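Local coordinates for protein thioredoxin reductase (Streptomyces clavuligerus, PDB 4NTD) that binds FAD as a thioredoxin reductase-like flavoenzyme and, as HlmI of holomycin biosynthesis, catalyses disulfide bond formation in a natural product, at residues T132-V137 against G291-G296. Sequence-based numbering, arbitrary orientation.
Sequences TRRVVV and GVWAVG
With CG beside its backbone N (chi1 -61°) and the chain bent at chi2 (-68°), Arg-134 lays its CD against Gly-291, 3.4 Å from CA, and at the edge of the Trp-293 ring, 4.3 Å from CZ3. NH1 hydrogen-bonds Arg-133 O at 2.9 Å; the oxygen lies in the guanidinium plane, but NH1 stands above the carbonyl plane rather than on a lone pair. NH2 hydrogen-bonds Gln-322 and forms a salt bridge with Glu-326. An alanine in place of Arg-134 would probably leave Glu-326 without this salt bridge and open a gap beside Gly-291 and the indole edge. Beyond it the strands run parallel, 17° apart, zipped by four backbone hydrogen bonds from Val-135 N to Gly-291 O (3.2 Å) through to Val-295 N and Val-137 O (3.0 Å). On one face Val-136 CG2 meets Trp-293 CB, and CG1, anti to its own N, touches Val-295 CG2 at 4.2 Å, the two side chains crossing obliquely. In the Rossmann-type FAD domain, strand 292-294 is the outer strand of the parallel sheet within this chain, with 134-137 between it and 31-36; helix 305-338 packs on Trp-293 and Val-295, Phe-120 and helix 264-269 cover the Val-135, Val-292 and Ala-294 face, and Gly-296 touches FAD.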
loop_
_atom_site.group_PDB
_atom_site.type_symbol
_atom_site.label_atom_id
_atom_site.label_comp_id
_atom_site.label_asym_id
_atom_site.label_seq_id
_atom_site.Cartn_x
_atom_site.Cartn_y
_atom_site.Cartn_z
ATOM N N THR A 132 26.099 5.470 2.939
ATOM C CA THR A 132 24.778 6.076 2.738
ATOM C C THR A 132 24.186 6.633 4.035
ATOM O O THR A 132 24.521 6.175 5.128
ATOM C CB THR A 132 23.796 5.056 2.111
ATOM O OG1 THR A 132 22.540 5.690 1.832
ATOM C CG2 THR A 132 23.572 3.856 3.031
ATOM N N ARG A 133 23.301 7.619 3.906
ATOM C CA ARG A 133 22.636 8.207 5.071
ATOM C C ARG A 133 21.533 7.302 5.620
ATOM O O ARG A 133 21.313 7.260 6.831
ATOM C CB ARG A 133 22.057 9.585 4.730
ATOM C CG ARG A 133 23.103 10.605 4.314
ATOM C CD ARG A 133 22.474 11.943 3.961
ATOM N NE ARG A 133 22.001 12.659 5.142
ATOM C CZ ARG A 133 21.306 13.797 5.110
ATOM N NH1 ARG A 133 20.976 14.363 3.954
ATOM N NH2 ARG A 133 20.928 14.367 6.247
ATOM N N ARG A 134 20.846 6.588 4.727
ATOM C CA ARG A 134 19.687 5.770 5.092
ATOM C C ARG A 134 19.654 4.463 4.302
ATOM O O ARG A 134 20.274 4.352 3.241
ATOM C CB ARG A 134 18.394 6.543 4.823
ATOM C CG ARG A 134 18.240 7.841 5.601
ATOM C CD ARG A 134 18.054 7.585 7.086
ATOM N NE ARG A 134 17.732 8.807 7.820
ATOM C CZ ARG A 134 18.619 9.698 8.266
ATOM N NH1 ARG A 134 19.925 9.538 8.064
ATOM N NH2 ARG A 134 18.190 10.771 8.922
ATOM N N VAL A 135 18.920 3.484 4.829
ATOM C CA VAL A 135 18.730 2.192 4.166
ATOM C C VAL A 135 17.252 1.798 4.181
ATOM O O VAL A 135 16.570 1.963 5.194
ATOM C CB VAL A 135 19.560 1.081 4.851
ATOM C CG1 VAL A 135 19.282 -0.283 4.222
ATOM C CG2 VAL A 135 21.044 1.405 4.771
ATOM N N VAL A 136 16.772 1.293 3.045
ATOM C CA VAL A 136 15.465 0.645 2.954
ATOM C C VAL A 136 15.708 -0.818 2.599
ATOM O O VAL A 136 16.302 -1.114 1.560
ATOM C CB VAL A 136 14.566 1.289 1.876
ATOM C CG1 VAL A 136 13.229 0.559 1.783
ATOM C CG2 VAL A 136 14.352 2.768 2.171
ATOM N N VAL A 137 15.264 -1.724 3.467
ATOM C CA VAL A 137 15.388 -3.162 3.225
ATOM C C VAL A 137 14.066 -3.677 2.659
ATOM O O VAL A 137 13.030 -3.614 3.324
ATOM C CB VAL A 137 15.763 -3.925 4.514
ATOM C CG1 VAL A 137 15.867 -5.422 4.249
ATOM C CG2 VAL A 137 17.073 -3.392 5.079
ATOM N N GLY A 291 17.073 5.323 11.082
ATOM C CA GLY A 291 17.542 5.404 9.704
ATOM C C GLY A 291 17.315 4.166 8.853
ATOM O O GLY A 291 17.694 4.152 7.681
ATOM N N VAL A 292 16.692 3.137 9.429
ATOM C CA VAL A 292 16.489 1.859 8.740
ATOM C C VAL A 292 14.998 1.556 8.579
ATOM O O VAL A 292 14.287 1.345 9.564
ATOM C CB VAL A 292 17.173 0.700 9.497
ATOM C CG1 VAL A 292 16.934 -0.629 8.787
ATOM C CG2 VAL A 292 18.665 0.970 9.641
ATOM N N TRP A 293 14.540 1.546 7.327
ATOM C CA TRP A 293 13.164 1.191 6.983
ATOM C C TRP A 293 13.119 -0.220 6.398
ATOM O O TRP A 293 14.106 -0.697 5.835
ATOM C CB TRP A 293 12.586 2.188 5.967
ATOM C CG TRP A 293 11.879 3.368 6.581
ATOM C CD1 TRP A 293 10.532 3.533 6.708
ATOM C CD2 TRP A 293 12.479 4.544 7.142
ATOM N NE1 TRP A 293 10.252 4.733 7.314
ATOM C CE2 TRP A 293 11.429 5.375 7.591
ATOM C CE3 TRP A 293 13.801 4.978 7.306
ATOM C CZ2 TRP A 293 11.659 6.612 8.196
ATOM C CZ3 TRP A 293 14.028 6.209 7.911
ATOM C CH2 TRP A 293 12.961 7.009 8.348
ATOM N N ALA A 294 11.968 -0.876 6.534
ATOM C CA ALA A 294 11.741 -2.197 5.944
ATOM C C ALA A 294 10.335 -2.257 5.352
ATOM O O ALA A 294 9.375 -1.859 6.010
ATOM C CB ALA A 294 11.922 -3.283 6.989
ATOM N N VAL A 295 10.221 -2.745 4.116
ATOM C CA VAL A 295 8.933 -2.794 3.412
ATOM C C VAL A 295 8.742 -4.088 2.626
ATOM O O VAL A 295 9.709 -4.705 2.181
ATOM C CB VAL A 295 8.756 -1.605 2.436
ATOM C CG1 VAL A 295 8.885 -0.278 3.168
ATOM C CG2 VAL A 295 9.751 -1.678 1.286
ATOM N N GLY A 296 7.481 -4.463 2.438
ATOM C CA GLY A 296 7.107 -5.645 1.667
ATOM C C GLY A 296 7.121 -6.951 2.441
ATOM O O GLY A 296 6.949 -6.971 3.663
#